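Local coordinates for protein ethyl acetate hydrolase (Pseudomonas veronii, PDB 5EFZ) that hydrolyses ethyl acetate to ethanol and acetate, as an esterase in the degradation of short-chain methyl ketones such as 2-butanone, at residues Gly23-Ile28 / Leu45-Val50; Asn60-Pro65 / Tyr91-Val96; Glu82-Asp87 / Gln347-Leu352; Lys169-Ile174 / Ala295-Met300. One frame throughout, in Å; residues are numbered along the deposited sequence.

Contact 1: residues Gly23-Ile28 / Leu45-Val50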
loop_
_atom_site.group_PDB
_atom_site.type_symbol
_atom_site.label_atom_id
_atom_site.label_comp_id
_atom_site.label_asym_id
_atom_site.label_seq_id
_atom_site.Cartn_x
_atom_site.Cartn_y
_atom_site.Cartn_z
ATOM N N GLY A 23 15.024 -27.217 -9.301
ATOM C CA GLY A 23 14.703 -28.389 -10.067
ATOM C C GLY A 23 14.077 -29.459 -9.199
ATOM O O GLY A 23 13.905 -29.277 -7.992
ATOM N N PRO A 24 13.772 -30.610 -9.808
ATOM C CA PRO A 24 14.056 -30.874 -11.224
ATOM C C PRO A 24 13.105 -30.182 -12.207
ATOM O O PRO A 24 11.926 -29.960 -11.913
ATOM C CB PRO A 24 13.933 -32.403 -11.314
ATOM C CG PRO A 24 13.030 -32.765 -10.223
ATOM C CD PRO A 24 13.390 -31.841 -9.096
ATOM N N PHE A 25 13.651 -29.768 -13.349
ATOM C CA PHE A 25 12.841 -29.254 -14.450
ATOM C C PHE A 25 13.551 -29.606 -15.749
ATOM O O PHE A 25 14.753 -29.846 -15.753
ATOM C CB PHE A 25 12.600 -27.739 -14.343
ATOM C CG PHE A 25 13.863 -26.901 -14.381
ATOM C CD1 PHE A 25 14.508 -26.640 -15.591
ATOM C CD2 PHE A 25 14.386 -26.365 -13.213
ATOM C CE1 PHE A 25 15.651 -25.866 -15.629
ATOM C CE2 PHE A 25 15.530 -25.598 -13.235
ATOM C CZ PHE A 25 16.175 -25.346 -14.449
ATOM N N GLU A 26 12.817 -29.611 -16.855
ATOM C CA GLU A 26 13.414 -29.877 -18.158
ATOM C C GLU A 26 13.364 -28.613 -19.003
ATOM O O GLU A 26 12.388 -27.862 -18.930
ATOM C CB GLU A 26 12.674 -31.000 -18.867
ATOM C CG GLU A 26 13.577 -32.117 -19.330
ATOM C CD GLU A 26 12.810 -33.189 -20.076
ATOM O OE1 GLU A 26 11.593 -33.338 -19.802
ATOM O OE2 GLU A 26 13.422 -33.862 -20.943
ATOM N N LEU A 27 14.397 -28.374 -19.803
ATOM C CA LEU A 27 14.387 -27.217 -20.721
ATOM C C LEU A 27 13.900 -27.681 -22.060
ATOM O O LEU A 27 14.557 -28.516 -22.704
ATOM C CB LEU A 27 15.771 -26.590 -20.899
ATOM C CG LEU A 27 16.304 -25.523 -19.969
ATOM C CD1 LEU A 27 15.217 -24.552 -19.533
ATOM C CD2 LEU A 27 16.950 -26.201 -18.779
ATOM N N ILE A 28 12.761 -27.165 -22.497
ATOM C CA ILE A 28 12.227 -27.586 -23.785
ATOM C C ILE A 28 12.281 -26.455 -24.796
ATOM O O ILE A 28 11.723 -25.381 -24.565
ATOM C CB ILE A 28 10.784 -28.086 -23.644
ATOM C CG1 ILE A 28 10.772 -29.327 -22.742
ATOM C CG2 ILE A 28 10.226 -28.414 -25.028
ATOM C CD1 ILE A 28 9.420 -29.703 -22.222
ATOM N N LEU A 45 13.234 -21.237 -24.980
ATOM C CA LEU A 45 13.352 -22.384 -24.090
ATOM C C LEU A 45 12.416 -22.197 -22.906
ATOM O O LEU A 45 12.454 -21.174 -22.215
ATOM C CB LEU A 45 14.782 -22.544 -23.587
ATOM C CG LEU A 45 15.912 -22.620 -24.598
ATOM C CD1 LEU A 45 17.200 -22.922 -23.879
ATOM C CD2 LEU A 45 15.638 -23.662 -25.639
ATOM N N LEU A 46 11.557 -23.180 -22.675
ATOM C CA LEU A 46 10.682 -23.146 -21.526
ATOM C C LEU A 46 11.161 -24.178 -20.522
ATOM O O LEU A 46 11.371 -25.348 -20.884
ATOM C CB LEU A 46 9.227 -23.446 -21.932
ATOM C CG LEU A 46 8.556 -22.443 -22.863
ATOM C CD1 LEU A 46 7.118 -22.954 -23.175
ATOM C CD2 LEU A 46 8.532 -21.018 -22.225
ATOM N N ALA A 47 11.341 -23.734 -19.279
ATOM C CA ALA A 47 11.640 -24.620 -18.155
ATOM C C ALA A 47 10.337 -25.194 -17.606
ATOM O O ALA A 47 9.451 -24.439 -17.167
ATOM C CB ALA A 47 12.400 -23.876 -17.056
ATOM N N VAL A 48 10.232 -26.518 -17.642
ATOM C CA VAL A 48 8.978 -27.212 -17.359
ATOM C C VAL A 48 9.196 -28.297 -16.307
ATOM O O VAL A 48 10.119 -29.109 -16.410
ATOM C CB VAL A 48 8.386 -27.887 -18.641
ATOM C CG1 VAL A 48 7.019 -28.532 -18.333
ATOM C CG2 VAL A 48 8.276 -26.901 -19.802
ATOM N N ALA A 49 8.315 -28.355 -15.320
ATOM C CA ALA A 49 8.377 -29.427 -14.326
ATOM C C ALA A 49 7.070 -30.182 -14.446
ATOM O O ALA A 49 6.023 -29.565 -14.512
ATOM C CB ALA A 49 8.578 -28.856 -12.894
ATOM N N VAL A 50 7.141 -31.503 -14.550
ATOM C CA VAL A 50 5.941 -32.314 -14.691
ATOM C C VAL A 50 5.773 -33.183 -13.472
ATOM O O VAL A 50 6.712 -33.869 -13.082
ATOM C CB VAL A 50 6.021 -33.198 -15.950
ATOM C CG1 VAL A 50 4.746 -34.059 -16.110
ATOM C CG2 VAL A 50 6.317 -32.299 -17.180
#
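Glu-26 and Ile-28 pair with Val-48 and Leu-46 in an antiparallel strand contact that adds an outermost strand to the central sheet of the alpha/beta-hydrolase fold. Each of these two hydrogen-bonded pairs exchanges both N-H groups; Glu-26 N reaches Val-48 O at 2.8 Å, and the bond from Ile-28 N to Leu-46 O is almost straight at 177°. Between them lies the non-hydrogen-bonded pair Leu-27 and Ala-47, whose CA atoms come to 4.6 Å. The small methyl of Ala-47 receives two larger side chains. Phe-25 CD1 meets Ala-47 CB obliquely at 3.8 Å, and Leu-27 CD1 touches the same carbon at 3.8 Å, while Leu-27 CD2 lies in plane at the ring edge of Phe-25. The ring is carried there with CG between the backbone N and carbonyl carbon (chi1 61°). On the opposite face Ile-28 holds CG1 beside its backbone N (chi1 -63°), from where CD1 runs diagonally to Val-48 CG2 at 3.9 Å. Just before the strand, Pro-24 O lies against Ala-49 CB at 3.7 Å. The face bearing Ile-28 and Val-48 packs on Leu-134 of helix 124-139, which also meets Glu-26 through Tyr-138; the Phe-25 and Ala-47 side rests on Leu-103, and strand 45-51 continues the sheet through backbone bonds from Ala-49 to Val-95 of strand 92-96.

Contact 2: residues Asn60-Pro65 / Tyr91-Val96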
loop_
_atom_site.group_PDB
_atom_site.type_symbol
_atom_site.label_atom_id
_atom_site.label_comp_id
_atom_site.label_asym_id
_atom_site.label_seq_id
_atom_site.Cartn_x
_atom_site.Cartn_y
_atom_site.Cartn_z
ATOM N N ASN A 60 -6.242 -35.513 -18.253
ATOM C CA ASN A 60 -6.016 -35.145 -16.848
ATOM C C ASN A 60 -4.855 -34.184 -16.659
ATOM O O ASN A 60 -4.217 -34.156 -15.602
ATOM C CB ASN A 60 -5.780 -36.396 -15.996
ATOM C CG ASN A 60 -4.477 -37.118 -16.364
ATOM O OD1 ASN A 60 -4.034 -37.051 -17.500
ATOM N ND2 ASN A 60 -3.890 -37.833 -15.408
ATOM N N ALA A 61 -4.602 -33.368 -17.672
ATOM C CA ALA A 61 -3.525 -32.376 -17.612
ATOM C C ALA A 61 -3.982 -31.095 -16.925
ATOM O O ALA A 61 -5.025 -30.527 -17.271
ATOM C CB ALA A 61 -3.029 -32.071 -19.019
ATOM N N ILE A 62 -3.187 -30.630 -15.962
ATOM C CA ILE A 62 -3.430 -29.341 -15.294
ATOM C C ILE A 62 -2.210 -28.452 -15.552
ATOM O O ILE A 62 -1.081 -28.872 -15.323
ATOM C CB ILE A 62 -3.641 -29.497 -13.775
ATOM C CG1 ILE A 62 -4.874 -30.364 -13.482
ATOM C CG2 ILE A 62 -3.750 -28.070 -13.074
ATOM C CD1 ILE A 62 -5.093 -30.643 -12.004
ATOM N N LEU A 63 -2.441 -27.243 -16.048
ATOM C CA LEU A 63 -1.316 -26.335 -16.342
ATOM C C LEU A 63 -1.214 -25.331 -15.218
ATOM O O LEU A 63 -2.216 -24.756 -14.832
ATOM C CB LEU A 63 -1.515 -25.607 -17.655
ATOM C CG LEU A 63 -0.480 -24.512 -17.978
ATOM C CD1 LEU A 63 0.815 -25.161 -18.384
ATOM C CD2 LEU A 63 -1.015 -23.680 -19.129
ATOM N N VAL A 64 0.002 -25.138 -14.699
ATOM C CA VAL A 64 0.243 -24.208 -13.603
ATOM C C VAL A 64 1.321 -23.212 -14.052
ATOM O O VAL A 64 2.505 -23.558 -14.077
ATOM C CB VAL A 64 0.704 -24.946 -12.339
ATOM C CG1 VAL A 64 0.848 -23.955 -11.176
ATOM C CG2 VAL A 64 -0.347 -26.047 -11.954
ATOM N N PRO A 65 0.914 -21.990 -14.445
ATOM C CA PRO A 65 1.904 -20.930 -14.740
ATOM C C PRO A 65 2.521 -20.399 -13.462
ATOM O O PRO A 65 1.994 -20.633 -12.387
ATOM C CB PRO A 65 1.076 -19.815 -15.417
ATOM C CG PRO A 65 -0.259 -20.484 -15.791
ATOM C CD PRO A 65 -0.466 -21.525 -14.690
ATOM N N TYR A 91 -3.617 -36.488 -11.536
ATOM C CA TYR A 91 -3.445 -35.504 -12.625
ATOM C C TYR A 91 -2.007 -35.431 -13.095
ATOM O O TYR A 91 -1.082 -35.747 -12.341
ATOM C CB TYR A 91 -3.904 -34.111 -12.153
ATOM C CG TYR A 91 -5.350 -34.124 -11.794
ATOM C CD1 TYR A 91 -6.306 -34.030 -12.774
ATOM C CD2 TYR A 91 -5.758 -34.240 -10.465
ATOM C CE1 TYR A 91 -7.655 -34.065 -12.468
ATOM C CE2 TYR A 91 -7.100 -34.274 -10.135
ATOM C CZ TYR A 91 -8.046 -34.188 -11.145
ATOM O OH TYR A 91 -9.379 -34.219 -10.846
ATOM N N CYS A 92 -1.824 -35.073 -14.363
ATOM C CA CYS A 92 -0.522 -34.664 -14.851
ATOM C C CYS A 92 -0.406 -33.148 -14.714
ATOM O O CYS A 92 -0.994 -32.379 -15.496
ATOM C CB CYS A 92 -0.331 -35.098 -16.306
ATOM S SG CYS A 92 1.304 -34.651 -16.962
ATOM N N ILE A 93 0.364 -32.721 -13.731
ATOM C CA ILE A 93 0.455 -31.311 -13.400
ATOM C C ILE A 93 1.720 -30.727 -14.006
ATOM O O ILE A 93 2.844 -31.140 -13.686
ATOM C CB ILE A 93 0.418 -31.115 -11.872
ATOM C CG1 ILE A 93 -0.855 -31.780 -11.301
ATOM C CG2 ILE A 93 0.441 -29.644 -11.529
ATOM C CD1 ILE A 93 -0.673 -32.328 -9.917
ATOM N N ILE A 94 1.525 -29.783 -14.913
ATOM C CA ILE A 94 2.614 -29.305 -15.753
ATOM C C ILE A 94 2.853 -27.869 -15.367
ATOM O O ILE A 94 1.994 -27.034 -15.627
ATOM C CB ILE A 94 2.260 -29.430 -17.245
ATOM C CG1 ILE A 94 1.929 -30.904 -17.563
ATOM C CG2 ILE A 94 3.392 -28.862 -18.133
ATOM C CD1 ILE A 94 1.439 -31.155 -18.985
ATOM N N VAL A 95 4.013 -27.595 -14.765
ATOM C CA VAL A 95 4.297 -26.271 -14.235
ATOM C C VAL A 95 5.302 -25.588 -15.171
ATOM O O VAL A 95 6.414 -26.089 -15.362
ATOM C CB VAL A 95 4.869 -26.340 -12.823
ATOM C CG1 VAL A 95 4.972 -24.899 -12.239
ATOM C CG2 VAL A 95 3.982 -27.269 -11.952
ATOM N N VAL A 96 4.892 -24.479 -15.778
ATOM C CA VAL A 96 5.702 -23.865 -16.824
ATOM C C VAL A 96 6.197 -22.512 -16.354
ATOM O O VAL A 96 5.405 -21.626 -16.015
ATOM C CB VAL A 96 4.916 -23.727 -18.132
ATOM C CG1 VAL A 96 5.812 -23.106 -19.257
ATOM C CG2 VAL A 96 4.313 -25.111 -18.555
#
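The ring of Tyr-91 meets both Ile-62 and Asn-60. Ile-62 CD1 sits over one face in a CH-pi contact, 3.9 Å from the ring centroid, while Asn-60 O lies in plane at the edge, 3.5 Å from Tyr-91 CD1. The isoleucine reaches the ring because CG1 stands beside its own backbone N (chi1 -62°) and the chain then runs extended to CD1. An alanine in place of Tyr-91 has no ring for Ile-62 CD1 to rest on, and a gap would probably open beside that methyl. Cys-92 gives its N-H to Asn-60 O at 2.8 Å, arriving from above the carbonyl plane, and takes that of Ile-62 on its own O. The Asn-60 amide is occupied outside this pairing, with OD1 accepting from Asn-55 N and ND2 donating to Lys-90 O and Ala-53 O. Ile-93 lies side by side with Val-64, their CG2 methyls 3.7 Å apart. These parallel strands, with helix 72-79 between them in sequence, form a beta-alpha-beta unit of the hydrolase core, and Met-75 of that helix packs on Val-64 and Val-95. Ile-94 N bonds to Ile-62 O with an N-H...O angle of 173°, and Ile-94 O accepts from Val-64 N. Val-95 sets CG1 3.4 Å from Val-64 O and turns CG2 to Val-64 CB. Val-96 CG2 meets Leu-63 CD1 at 3.5 Å, and Val-96 N donates to Val-64 O.

Contact 3: residues Glu82-Asp87 / Gln347-Leu352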
loop_
_atom_site.group_PDB
_atom_site.type_symbol
_atom_site.label_atom_id
_atom_site.label_comp_id
_atom_site.label_asym_id
_atom_site.label_seq_id
_atom_site.Cartn_x
_atom_site.Cartn_y
_atom_site.Cartn_z
ATOM N N GLU A 82 0.129 -35.488 -2.882
ATOM C CA GLU A 82 -0.920 -36.493 -2.832
ATOM C C GLU A 82 -2.138 -36.126 -1.962
ATOM O O GLU A 82 -3.266 -36.427 -2.331
ATOM C CB GLU A 82 -0.331 -37.832 -2.400
ATOM C CG GLU A 82 0.341 -38.505 -3.586
ATOM C CD GLU A 82 0.619 -39.979 -3.392
ATOM O OE1 GLU A 82 0.359 -40.525 -2.292
ATOM O OE2 GLU A 82 1.098 -40.590 -4.366
ATOM N N GLY A 83 -1.968 -35.437 -0.854
ATOM C CA GLY A 83 -3.180 -35.119 -0.103
ATOM C C GLY A 83 -3.985 -33.935 -0.652
ATOM O O GLY A 83 -4.984 -33.526 -0.083
ATOM N N ARG A 84 -3.555 -33.379 -1.772
ATOM C CA ARG A 84 -4.016 -32.044 -2.162
ATOM C C ARG A 84 -4.980 -32.089 -3.354
ATOM O O ARG A 84 -5.170 -33.137 -3.950
ATOM C CB ARG A 84 -2.810 -31.160 -2.491
ATOM C CG ARG A 84 -1.666 -31.219 -1.468
ATOM C CD ARG A 84 -1.996 -30.451 -0.199
ATOM N NE ARG A 84 -2.229 -29.021 -0.445
ATOM C CZ ARG A 84 -1.272 -28.095 -0.535
ATOM N NH1 ARG A 84 0.011 -28.429 -0.405
ATOM N NH2 ARG A 84 -1.598 -26.820 -0.745
ATOM N N ALA A 85 -5.576 -30.953 -3.712
ATOM C CA ALA A 85 -6.390 -30.895 -4.932
ATOM C C ALA A 85 -5.524 -31.182 -6.175
ATOM O O ALA A 85 -5.911 -31.978 -7.053
ATOM C CB ALA A 85 -7.087 -29.525 -5.062
ATOM N N LEU A 86 -4.367 -30.518 -6.262
ATOM C CA LEU A 86 -3.413 -30.790 -7.343
ATOM C C LEU A 86 -2.613 -32.035 -6.971
ATOM O O LEU A 86 -1.477 -31.963 -6.515
ATOM C CB LEU A 86 -2.483 -29.608 -7.573
ATOM C CG LEU A 86 -3.206 -28.277 -7.832
ATOM C CD1 LEU A 86 -2.218 -27.198 -8.201
ATOM C CD2 LEU A 86 -4.273 -28.447 -8.907
ATOM N N ASP A 87 -3.230 -33.178 -7.198
ATOM C CA ASP A 87 -2.731 -34.467 -6.771
ATOM C C ASP A 87 -2.088 -35.185 -7.956
ATOM O O ASP A 87 -2.780 -35.572 -8.882
ATOM C CB ASP A 87 -3.907 -35.280 -6.203
ATOM C CG ASP A 87 -3.499 -36.614 -5.602
ATOM O OD1 ASP A 87 -2.429 -37.165 -5.934
ATOM O OD2 ASP A 87 -4.287 -37.130 -4.777
ATOM N N GLN A 347 -8.764 -23.985 2.441
ATOM C CA GLN A 347 -9.910 -23.491 1.667
ATOM C C GLN A 347 -9.697 -23.685 0.179
ATOM O O GLN A 347 -10.607 -24.095 -0.570
ATOM C CB GLN A 347 -10.156 -22.007 1.926
ATOM C CG GLN A 347 -10.351 -21.590 3.347
ATOM C CD GLN A 347 -10.285 -20.062 3.435
ATOM O OE1 GLN A 347 -10.883 -19.353 2.603
ATOM N NE2 GLN A 347 -9.527 -19.557 4.405
ATOM N N LEU A 348 -8.490 -23.366 -0.273
ATOM C CA LEU A 348 -8.202 -23.463 -1.692
ATOM C C LEU A 348 -8.344 -24.891 -2.197
ATOM O O LEU A 348 -8.879 -25.115 -3.296
ATOM C CB LEU A 348 -6.781 -22.960 -1.983
ATOM C CG LEU A 348 -6.377 -23.026 -3.460
ATOM C CD1 LEU A 348 -7.317 -22.174 -4.310
ATOM C CD2 LEU A 348 -4.948 -22.524 -3.623
ATOM N N ASP A 349 -7.847 -25.857 -1.412
ATOM C CA ASP A 349 -7.924 -27.261 -1.832
ATOM C C ASP A 349 -9.378 -27.676 -1.995
ATOM O O ASP A 349 -9.723 -28.448 -2.928
ATOM C CB ASP A 349 -7.219 -28.194 -0.827
ATOM C CG ASP A 349 -5.717 -28.349 -1.117
ATOM O OD1 ASP A 349 -5.287 -28.066 -2.264
ATOM O OD2 ASP A 349 -4.964 -28.754 -0.201
ATOM N N ALA A 350 -10.215 -27.188 -1.079
ATOM C CA ALA A 350 -11.639 -27.547 -1.082
ATOM C C ALA A 350 -12.324 -26.971 -2.331
ATOM O O ALA A 350 -13.087 -27.675 -3.014
ATOM C CB ALA A 350 -12.326 -27.066 0.199
ATOM N N HIS A 351 -12.042 -25.705 -2.646
ATOM C CA HIS A 351 -12.622 -25.087 -3.846
ATOM C C HIS A 351 -12.107 -25.790 -5.115
ATOM O O HIS A 351 -12.873 -26.109 -6.029
ATOM C CB HIS A 351 -12.291 -23.586 -3.937
ATOM C CG HIS A 351 -12.962 -22.745 -2.902
ATOM N ND1 HIS A 351 -14.328 -22.767 -2.673
ATOM C CD2 HIS A 351 -12.468 -21.834 -2.027
ATOM C CE1 HIS A 351 -14.632 -21.917 -1.715
ATOM N NE2 HIS A 351 -13.512 -21.331 -1.305
ATOM N N LEU A 352 -10.805 -26.018 -5.180
ATOM C CA LEU A 352 -10.239 -26.661 -6.371
ATOM C C LEU A 352 -10.763 -28.088 -6.573
ATOM O O LEU A 352 -10.971 -28.520 -7.710
ATOM C CB LEU A 352 -8.723 -26.699 -6.300
ATOM C CG LEU A 352 -7.980 -25.366 -6.486
ATOM C CD1 LEU A 352 -6.470 -25.631 -6.420
ATOM C CD2 LEU A 352 -8.375 -24.642 -7.780
HETATM O O HOH W 1 -4.139 -25.620 -1.499
HETATM O O HOH W 2 -3.582 -28.340 -4.430
#
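The guanidinium of Arg-84 turns its edge, not a face, to the carboxylate of Asp-349. NE lies 2.8 Å from Asp-349 OD2 in a salt bridge whose acceptor oxygen is close to the guanidinium plane and offers its syn lone pair. The two planes stand 65° apart; NE makes the direct bond, and NH2 reaches the same carboxylate through a water at the guanidinium edge, which donates weakly to Asp-349 OD1. Bends at chi2 and chi3 (-75° and -61°) fold the arginine back so that NE faces the aspartate, while NH1 is hydrogen-bonded to Ile-78 O. Asp-349 OD1 is shared further: it accepts a weak bond from Ala-85 N at 3.2 Å, and a second water donates to it at 2.8 Å while accepting from Leu-86 N. The aspartate thus ties the loop between helix 72-79 and strand 92-96 of the hydrolase fold to helix 342-356, near the end of the chain. Its negative charge is probably stabilised by the arginine and these N-H and water donors. Leu-86, whose N-H meets the second water, is the centre of an inverse gamma turn. Leu-352, about one turn after Asp-349, takes Ala-85 CB against its own CB at 3.5 Å, a tight carbon contact. Leu-86 CD2 approaches Leu-352 CD1 at 4.4 Å, and Leu-352 also touches Ala-172 of strand 170-174.

Contact 4: residues Lys169-Ile174 / Ala295-Met300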
loop_
_atom_site.group_PDB
_atom_site.type_symbol
_atom_site.label_atom_id
_atom_site.label_comp_id
_atom_site.label_asym_id
_atom_site.label_seq_id
_atom_site.Cartn_x
_atom_site.Cartn_y
_atom_site.Cartn_z
ATOM N N LYS A 169 -10.833 -26.352 -20.003
ATOM C CA LYS A 169 -12.121 -26.869 -19.507
ATOM C C LYS A 169 -12.530 -26.198 -18.190
ATOM O O LYS A 169 -13.738 -26.070 -17.914
ATOM C CB LYS A 169 -12.071 -28.392 -19.331
ATOM C CG LYS A 169 -11.724 -29.164 -20.618
ATOM C CD LYS A 169 -12.648 -28.716 -21.763
ATOM C CE LYS A 169 -12.382 -29.507 -23.035
ATOM N NZ LYS A 169 -13.244 -29.091 -24.191
ATOM N N ARG A 170 -11.538 -25.817 -17.387
ATOM C CA ARG A 170 -11.769 -25.209 -16.062
ATOM C C ARG A 170 -10.660 -24.223 -15.831
ATOM O O ARG A 170 -9.550 -24.485 -16.253
ATOM C CB ARG A 170 -11.754 -26.251 -14.939
ATOM C CG ARG A 170 -12.790 -27.360 -15.101
ATOM C CD ARG A 170 -12.575 -28.418 -14.021
ATOM N NE ARG A 170 -13.479 -29.552 -14.231
ATOM C CZ ARG A 170 -13.238 -30.559 -15.069
ATOM N NH1 ARG A 170 -12.121 -30.579 -15.798
ATOM N NH2 ARG A 170 -14.135 -31.534 -15.195
ATOM N N ALA A 171 -10.956 -23.115 -15.146
ATOM C CA ALA A 171 -9.962 -22.097 -14.867
ATOM C C ALA A 171 -10.124 -21.654 -13.422
ATOM O O ALA A 171 -11.243 -21.457 -12.934
ATOM C CB ALA A 171 -10.108 -20.897 -15.834
ATOM N N ALA A 172 -9.005 -21.529 -12.730
ATOM C CA ALA A 172 -9.008 -20.996 -11.380
ATOM C C ALA A 172 -8.013 -19.848 -11.315
ATOM O O ALA A 172 -6.775 -20.038 -11.403
ATOM C CB ALA A 172 -8.679 -22.086 -10.339
ATOM N N ALA A 173 -8.561 -18.646 -11.151
ATOM C CA ALA A 173 -7.749 -17.423 -11.121
ATOM C C ALA A 173 -7.630 -16.931 -9.706
ATOM O O ALA A 173 -8.584 -16.351 -9.162
ATOM C CB ALA A 173 -8.349 -16.347 -12.006
ATOM N N ILE A 174 -6.484 -17.211 -9.087
ATOM C CA ILE A 174 -6.260 -16.850 -7.687
ATOM C C ILE A 174 -5.512 -15.523 -7.575
ATOM O O ILE A 174 -4.434 -15.372 -8.163
ATOM C CB ILE A 174 -5.456 -17.914 -6.962
ATOM C CG1 ILE A 174 -6.091 -19.322 -7.144
ATOM C CG2 ILE A 174 -5.348 -17.561 -5.484
ATOM C CD1 ILE A 174 -5.099 -20.448 -6.849
ATOM N N ALA A 295 -14.630 -21.952 -20.221
ATOM C CA ALA A 295 -14.164 -22.718 -19.060
ATOM C C ALA A 295 -15.055 -22.499 -17.858
ATOM O O ALA A 295 -15.459 -21.368 -17.591
ATOM C CB ALA A 295 -12.712 -22.321 -18.672
ATOM N N LYS A 296 -15.319 -23.564 -17.105
ATOM C CA LYS A 296 -15.889 -23.396 -15.760
ATOM C C LYS A 296 -14.875 -22.679 -14.920
ATOM O O LYS A 296 -13.772 -23.198 -14.672
ATOM C CB LYS A 296 -16.260 -24.758 -15.140
ATOM C CG LYS A 296 -16.942 -24.687 -13.748
ATOM C CD LYS A 296 -18.283 -23.975 -13.844
ATOM C CE LYS A 296 -18.932 -23.743 -12.465
ATOM N NZ LYS A 296 -20.193 -22.920 -12.544
ATOM N N THR A 297 -15.209 -21.467 -14.470
ATOM C CA THR A 297 -14.195 -20.603 -13.862
ATOM C C THR A 297 -14.500 -20.175 -12.418
ATOM O O THR A 297 -15.600 -19.702 -12.134
ATOM C CB THR A 297 -14.019 -19.313 -14.713
ATOM O OG1 THR A 297 -13.736 -19.679 -16.066
ATOM C CG2 THR A 297 -12.893 -18.441 -14.172
ATOM N N TYR A 298 -13.528 -20.371 -11.525
ATOM C CA TYR A 298 -13.571 -19.837 -10.153
ATOM C C TYR A 298 -12.658 -18.609 -10.062
ATOM O O TYR A 298 -11.459 -18.675 -10.393
ATOM C CB TYR A 298 -13.103 -20.886 -9.120
ATOM C CG TYR A 298 -14.098 -21.977 -8.792
ATOM C CD1 TYR A 298 -15.297 -22.094 -9.485
ATOM C CD2 TYR A 298 -13.821 -22.909 -7.797
ATOM C CE1 TYR A 298 -16.203 -23.123 -9.187
ATOM C CE2 TYR A 298 -14.719 -23.936 -7.490
ATOM C CZ TYR A 298 -15.891 -24.029 -8.184
ATOM O OH TYR A 298 -16.766 -25.037 -7.879
ATOM N N VAL A 299 -13.234 -17.487 -9.627
ATOM C CA VAL A 299 -12.495 -16.248 -9.426
ATOM C C VAL A 299 -12.260 -16.134 -7.925
ATOM O O VAL A 299 -13.230 -16.102 -7.145
ATOM C CB VAL A 299 -13.286 -15.022 -9.943
ATOM C CG1 VAL A 299 -12.503 -13.703 -9.660
ATOM C CG2 VAL A 299 -13.637 -15.179 -11.439
ATOM N N MET A 300 -10.994 -16.157 -7.528
ATOM C CA MET A 300 -10.641 -16.337 -6.114
ATOM C C MET A 300 -9.635 -15.301 -5.627
ATOM O O MET A 300 -8.463 -15.599 -5.436
ATOM C CB MET A 300 -10.104 -17.778 -5.891
ATOM C CG MET A 300 -11.142 -18.856 -6.356
ATOM S SD MET A 300 -10.554 -20.532 -6.050
ATOM C CE MET A 300 -10.549 -20.575 -4.304
#
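Ala-171 O is met by two groups of the adjoining strand: Tyr-298 N donates to Ala-171 O at 2.9 Å, and Thr-297 CA lies 3.2 Å from Ala-171 O in a CA-H...O contact. The same parallel register continues on both sides of this oxygen, from Lys-296 N on Lys-169 O to Met-300 N on Ala-173 O, with Ala-171 N and Ala-173 N donating in return. Ala-171 CB packs beside Thr-297 OG1 at 3.8 Å and close to Ala-295 CB. Thr-297 holds OG1 beside its backbone N (chi1 -54°), where the hydroxyl donates to Ala-295 O at 2.9 Å from well above the carbonyl plane. A valine in its place has no hydroxyl for Ala-295 O, and the chain entering the strand would probably be less firmly held. Ala-171 touches Thr-157, and Ala-173 touches Ala-154 and Tyr-158, of helix 152-163, which follows the probable nucleophile Ser-151. Helix 342-356 packs on the other face, where Ile-174 CG2 lies 3.7 Å from Met-300 O. The charged ends turn elsewhere, Arg-170 to Ser-358 O and Lys-296 to Asn-322 O, so these two strands are joined mainly by backbone bonds, with light apolar contacts and without any salt bridge between them.

Contacts 1, 2 and 4 all belong to one sheet, and contacts 1 and 2 are joined directly, Val-48 CG1 packing on Ile-94 CG2 at 3.6 Å. Contact 3 lies over the face of that sheet that bears Ala-172 and Met-300: its centre is about 14 Å from those of contacts 2 and 4, and it touches both. Ile-62 CD1 meets Leu-86 CD2 at 3.9 Å, and Leu-348 CD1 meets Met-300 CE at 3.6 Å. Contacts 2 and 4 do not touch, their nearest atoms being about 7 Å apart. Contact 4 comes nearest the probable triad, with the Ile-174 side chain about 7 Å from that of Ser-151 and about 8 Å from that of Asp-305; the Pro-65 side chain of contact 2 is about 10 Å from that of Ser-151.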